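Local structure of carbohydrate deacetylase Agd3 (6NWZ) at residues I431-L444 with S480-W492. The protein is a zinc-binding carbohydrate esterase that probably removes N-acetyl groups from the fungal exopolysaccharide galactosaminogalactan, a step required for biofilm formation. Numbering follows the deposited sequence.
Sequences IPPAITGLHNGDAL and SDGFAGMQVNPRW
Arg491 reaches from its strand to Ile431 and Ile435, while at the other end of the contact His439 meets Asp481. In the deacetylase domain, this joins the loop entering helix 441-449 to strand 487-492, which pairs parallel with 454-456 and 542-546. From CB, Arg491 runs out extended until a bend at chi3 (76°) turns the guanidinium onto the isoleucines. Its contacts begin at CZ, 4.0 Å from Ile431 CG2; NH1 touches Ile435 CD1 at 3.7 Å, and NH2 lies 3.5 Å from Ile431 CG2. Ile431 and Arg491 cross at about a right angle. Branched aliphatic residues suit this place because they do not compete for the N-H groups; NH2 turns to Gln253 and Asp255, a zinc ligand. Farther back, Val488 CG1 packs on Leu438 CD2 (4.0 Å).

His439 ND1 donates to Ser480 O (3.2 Å), tilted 26° from the imidazole plane, and weakly to Asp481 OD1 (2.7 Å) at the ring edge. Histidine suits the spot because NE2 reaches Glu339 in another direction. Gly441, lacking a side chain, brings its CA within 3.5 Å of Gly482 O. Leu444 CB packs against Phe483 CB at 3.6 Å, and Leu444 O stands over the centre of the Phe483 ring.

Acceptors at both nitrogens are consistent with a protonated His439; the contact thus runs from this polar end through an apolar middle to an arginine near a bound zinc ion.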
loop_
_atom_site.group_PDB
_atom_site.type_symbol
_atom_site.label_atom_id
_atom_site.label_comp_id
_atom_site.label_asym_id
_atom_site.label_seq_id
_atom_site.Cartn_x
_atom_site.Cartn_y
_atom_site.Cartn_z
ATOM N N ILE A 431 -11.488 -12.680 7.972
ATOM C CA ILE A 431 -11.820 -12.261 6.614
ATOM C C ILE A 431 -13.309 -12.527 6.433
ATOM O O ILE A 431 -13.704 -13.685 6.231
ATOM C CB ILE A 431 -10.982 -13.010 5.565
ATOM C CG1 ILE A 431 -9.484 -12.872 5.872
ATOM C CG2 ILE A 431 -11.324 -12.512 4.165
ATOM C CD1 ILE A 431 -8.577 -13.533 4.849
ATOM N N PRO A 432 -14.167 -11.515 6.521
ATOM C CA PRO A 432 -15.617 -11.760 6.473
ATOM C C PRO A 432 -16.013 -12.438 5.174
ATOM O O PRO A 432 -15.454 -12.138 4.108
ATOM C CB PRO A 432 -16.222 -10.350 6.590
ATOM C CG PRO A 432 -15.099 -9.407 6.284
ATOM C CD PRO A 432 -13.849 -10.092 6.727
ATOM N N PRO A 433 -16.974 -13.361 5.220
ATOM C CA PRO A 433 -17.248 -14.214 4.051
ATOM C C PRO A 433 -17.846 -13.399 2.914
ATOM O O PRO A 433 -18.937 -12.838 3.046
ATOM C CB PRO A 433 -18.236 -15.251 4.595
ATOM C CG PRO A 433 -18.937 -14.539 5.724
ATOM C CD PRO A 433 -17.929 -13.589 6.320
ATOM N N ALA A 434 -17.120 -13.327 1.797
ATOM C CA ALA A 434 -17.502 -12.495 0.655
ATOM C C ALA A 434 -17.681 -11.035 1.060
ATOM O O ALA A 434 -18.455 -10.302 0.439
ATOM C CB ALA A 434 -18.773 -13.016 -0.022
ATOM N N ILE A 435 -16.961 -10.615 2.105
ATOM C CA ILE A 435 -17.050 -9.271 2.671
ATOM C C ILE A 435 -18.512 -8.922 2.930
ATOM O O ILE A 435 -19.027 -7.924 2.411
ATOM C CB ILE A 435 -16.369 -8.236 1.753
ATOM C CG1 ILE A 435 -15.029 -8.774 1.264
ATOM C CG2 ILE A 435 -16.110 -6.933 2.501
ATOM C CD1 ILE A 435 -14.053 -9.067 2.386
ATOM N N THR A 436 -19.194 -9.745 3.727
ATOM C CA THR A 436 -20.602 -9.547 4.041
ATOM C C THR A 436 -20.789 -9.379 5.544
ATOM O O THR A 436 -19.937 -9.763 6.350
ATOM C CB THR A 436 -21.473 -10.713 3.528
ATOM O OG1 THR A 436 -21.119 -11.932 4.196
ATOM C CG2 THR A 436 -21.297 -10.893 2.028
ATOM N N GLY A 437 -21.923 -8.787 5.915
ATOM C CA GLY A 437 -22.223 -8.508 7.301
ATOM C C GLY A 437 -21.622 -7.232 7.844
ATOM O O GLY A 437 -21.864 -6.903 9.013
ATOM N N LEU A 438 -20.855 -6.498 7.038
ATOM C CA LEU A 438 -20.241 -5.259 7.501
ATOM C C LEU A 438 -21.255 -4.148 7.742
ATOM O O LEU A 438 -20.886 -3.113 8.305
ATOM C CB LEU A 438 -19.179 -4.794 6.502
ATOM C CG LEU A 438 -17.844 -5.553 6.527
ATOM C CD1 LEU A 438 -17.918 -6.893 5.801
ATOM C CD2 LEU A 438 -16.737 -4.701 5.947
ATOM N N HIS A 439 -22.511 -4.327 7.330
ATOM C CA HIS A 439 -23.581 -3.393 7.664
ATOM C C HIS A 439 -24.653 -4.048 8.523
ATOM O O HIS A 439 -25.682 -3.425 8.807
ATOM C CB HIS A 439 -24.202 -2.802 6.393
ATOM C CG HIS A 439 -23.234 -2.025 5.552
ATOM N ND1 HIS A 439 -22.677 -0.832 5.965
ATOM C CD2 HIS A 439 -22.726 -2.269 4.322
ATOM C CE1 HIS A 439 -21.869 -0.378 5.024
ATOM N NE2 HIS A 439 -21.880 -1.231 4.017
ATOM N N ASN A 440 -24.431 -5.288 8.941
ATOM C CA ASN A 440 -25.332 -5.993 9.843
ATOM C C ASN A 440 -24.817 -5.799 11.264
ATOM O O ASN A 440 -23.795 -6.377 11.646
ATOM C CB ASN A 440 -25.398 -7.471 9.467
ATOM C CG ASN A 440 -26.422 -8.240 10.270
ATOM O OD1 ASN A 440 -26.737 -7.885 11.404
ATOM N ND2 ASN A 440 -26.946 -9.310 9.683
ATOM N N GLY A 441 -25.520 -4.980 12.046
ATOM C CA GLY A 441 -25.086 -4.733 13.411
ATOM C C GLY A 441 -25.092 -5.985 14.271
ATOM O O GLY A 441 -24.197 -6.186 15.096
ATOM N N ASP A 442 -26.104 -6.841 14.094
ATOM C CA ASP A 442 -26.174 -8.072 14.876
ATOM C C ASP A 442 -25.015 -9.000 14.551
ATOM O O ASP A 442 -24.551 -9.746 15.423
ATOM C CB ASP A 442 -27.498 -8.796 14.624
ATOM C CG ASP A 442 -28.703 -7.928 14.907
ATOM O OD1 ASP A 442 -28.558 -6.933 15.647
ATOM O OD2 ASP A 442 -29.796 -8.245 14.392
ATOM N N ALA A 443 -24.544 -8.975 13.303
ATOM C CA ALA A 443 -23.400 -9.795 12.928
ATOM C C ALA A 443 -22.118 -9.253 13.545
ATOM O O ALA A 443 -21.334 -10.008 14.132
ATOM C CB ALA A 443 -23.290 -9.865 11.405
ATOM N N LEU A 444 -21.896 -7.938 13.436
ATOM C CA LEU A 444 -20.695 -7.336 14.012
ATOM C C LEU A 444 -20.631 -7.541 15.521
ATOM O O LEU A 444 -19.539 -7.691 16.081
ATOM C CB LEU A 444 -20.639 -5.846 13.673
ATOM C CG LEU A 444 -20.622 -5.473 12.189
ATOM C CD1 LEU A 444 -20.686 -3.966 12.005
ATOM C CD2 LEU A 444 -19.387 -6.034 11.512
ATOM N N SER A 480 -24.263 3.910 10.312
ATOM C CA SER A 480 -24.019 3.379 8.977
ATOM C C SER A 480 -23.954 1.858 8.933
ATOM O O SER A 480 -24.246 1.267 7.887
ATOM C CB SER A 480 -22.714 3.956 8.417
ATOM O OG SER A 480 -22.689 5.368 8.534
ATOM N N ASP A 481 -23.587 1.205 10.035
ATOM C CA ASP A 481 -23.322 -0.225 10.016
ATOM C C ASP A 481 -24.044 -1.004 11.106
ATOM O O ASP A 481 -23.874 -2.228 11.181
ATOM C CB ASP A 481 -21.810 -0.475 10.126
ATOM C CG ASP A 481 -21.011 0.379 9.159
ATOM O OD1 ASP A 481 -21.230 0.251 7.934
ATOM O OD2 ASP A 481 -20.185 1.193 9.624
ATOM N N GLY A 482 -24.847 -0.345 11.940
ATOM C CA GLY A 482 -25.545 -1.004 13.024
ATOM C C GLY A 482 -24.694 -1.332 14.228
ATOM O O GLY A 482 -25.234 -1.808 15.236
ATOM N N PHE A 483 -23.387 -1.097 14.161
ATOM C CA PHE A 483 -22.474 -1.401 15.253
ATOM C C PHE A 483 -21.276 -0.473 15.136
ATOM O O PHE A 483 -20.839 -0.157 14.027
ATOM C CB PHE A 483 -22.032 -2.868 15.217
ATOM C CG PHE A 483 -21.001 -3.227 16.253
ATOM C CD1 PHE A 483 -19.645 -3.132 15.970
ATOM C CD2 PHE A 483 -21.387 -3.682 17.503
ATOM C CE1 PHE A 483 -18.696 -3.469 16.920
ATOM C CE2 PHE A 483 -20.442 -4.023 18.457
ATOM C CZ PHE A 483 -19.096 -3.916 18.164
ATOM N N ALA A 484 -20.752 -0.042 16.277
ATOM C CA ALA A 484 -19.650 0.906 16.316
ATOM C C ALA A 484 -18.437 0.275 16.980
ATOM O O ALA A 484 -18.557 -0.372 18.023
ATOM C CB ALA A 484 -20.043 2.179 17.070
ATOM N N GLY A 485 -17.269 0.470 16.371
ATOM C CA GLY A 485 -15.999 0.084 16.959
ATOM C C GLY A 485 -15.203 -0.922 16.159
ATOM O O GLY A 485 -14.001 -1.081 16.411
ATOM N N MET A 486 -15.822 -1.618 15.210
ATOM C CA MET A 486 -15.097 -2.614 14.434
ATOM C C MET A 486 -14.183 -1.928 13.425
ATOM O O MET A 486 -14.603 -1.005 12.721
ATOM C CB MET A 486 -16.068 -3.551 13.719
ATOM C CG MET A 486 -15.442 -4.863 13.263
ATOM S SD MET A 486 -15.104 -6.004 14.622
ATOM C CE MET A 486 -16.753 -6.262 15.265
ATOM N N GLN A 487 -12.933 -2.381 13.358
ATOM C CA GLN A 487 -11.933 -1.781 12.481
ATOM C C GLN A 487 -11.909 -2.530 11.152
ATOM O O GLN A 487 -11.619 -3.731 11.114
ATOM C CB GLN A 487 -10.555 -1.799 13.141
ATOM C CG GLN A 487 -9.468 -1.102 12.334
ATOM C CD GLN A 487 -8.094 -1.209 12.973
ATOM O OE1 GLN A 487 -7.969 -1.339 14.191
ATOM N NE2 GLN A 487 -7.053 -1.161 12.148
ATOM N N VAL A 488 -12.208 -1.820 10.070
ATOM C CA VAL A 488 -12.217 -2.385 8.726
ATOM C C VAL A 488 -10.946 -1.933 8.021
ATOM O O VAL A 488 -10.806 -0.760 7.657
ATOM C CB VAL A 488 -13.469 -1.969 7.943
ATOM C CG1 VAL A 488 -13.431 -2.556 6.538
ATOM C CG2 VAL A 488 -14.720 -2.416 8.676
ATOM N N ASN A 489 -10.014 -2.864 7.826
ATOM C CA ASN A 489 -8.780 -2.538 7.125
ATOM C C ASN A 489 -8.968 -2.719 5.621
ATOM O O ASN A 489 -9.636 -3.662 5.187
ATOM C CB ASN A 489 -7.632 -3.420 7.607
ATOM C CG ASN A 489 -7.452 -3.375 9.111
ATOM O OD1 ASN A 489 -6.907 -2.416 9.657
ATOM N ND2 ASN A 489 -7.909 -4.421 9.791
ATOM N N PRO A 490 -8.388 -1.834 4.816
ATOM C CA PRO A 490 -8.581 -1.914 3.364
ATOM C C PRO A 490 -7.897 -3.130 2.754
ATOM O O PRO A 490 -6.949 -3.695 3.306
ATOM C CB PRO A 490 -7.954 -0.613 2.852
ATOM C CG PRO A 490 -6.974 -0.222 3.916
ATOM C CD PRO A 490 -7.583 -0.664 5.210
ATOM N N ARG A 491 -8.407 -3.529 1.586
ATOM C CA ARG A 491 -7.855 -4.638 0.818
ATOM C C ARG A 491 -8.156 -4.427 -0.657
ATOM O O ARG A 491 -9.274 -4.056 -1.026
ATOM C CB ARG A 491 -8.418 -5.995 1.264
ATOM C CG ARG A 491 -7.714 -7.202 0.633
ATOM C CD ARG A 491 -8.060 -8.523 1.333
ATOM N NE ARG A 491 -9.390 -9.012 0.977
ATOM C CZ ARG A 491 -9.837 -10.239 1.239
ATOM N NH1 ARG A 491 -11.062 -10.588 0.872
ATOM N NH2 ARG A 491 -9.062 -11.122 1.862
ATOM N N TRP A 492 -7.158 -4.689 -1.492
ATOM C CA TRP A 492 -7.279 -4.549 -2.932
ATOM C C TRP A 492 -7.835 -5.819 -3.567
ATOM O O TRP A 492 -7.566 -6.938 -3.121
ATOM C CB TRP A 492 -5.919 -4.226 -3.554
ATOM C CG TRP A 492 -5.331 -2.919 -3.106
ATOM C CD1 TRP A 492 -4.179 -2.738 -2.393
ATOM C CD2 TRP A 492 -5.866 -1.611 -3.343
ATOM N NE1 TRP A 492 -3.963 -1.397 -2.176
ATOM C CE2 TRP A 492 -4.984 -0.685 -2.749
ATOM C CE3 TRP A 492 -7.003 -1.133 -4.002
ATOM C CZ2 TRP A 492 -5.205 0.689 -2.792
ATOM C CZ3 TRP A 492 -7.220 0.232 -4.043
ATOM C CH2 TRP A 492 -6.326 1.126 -3.441
#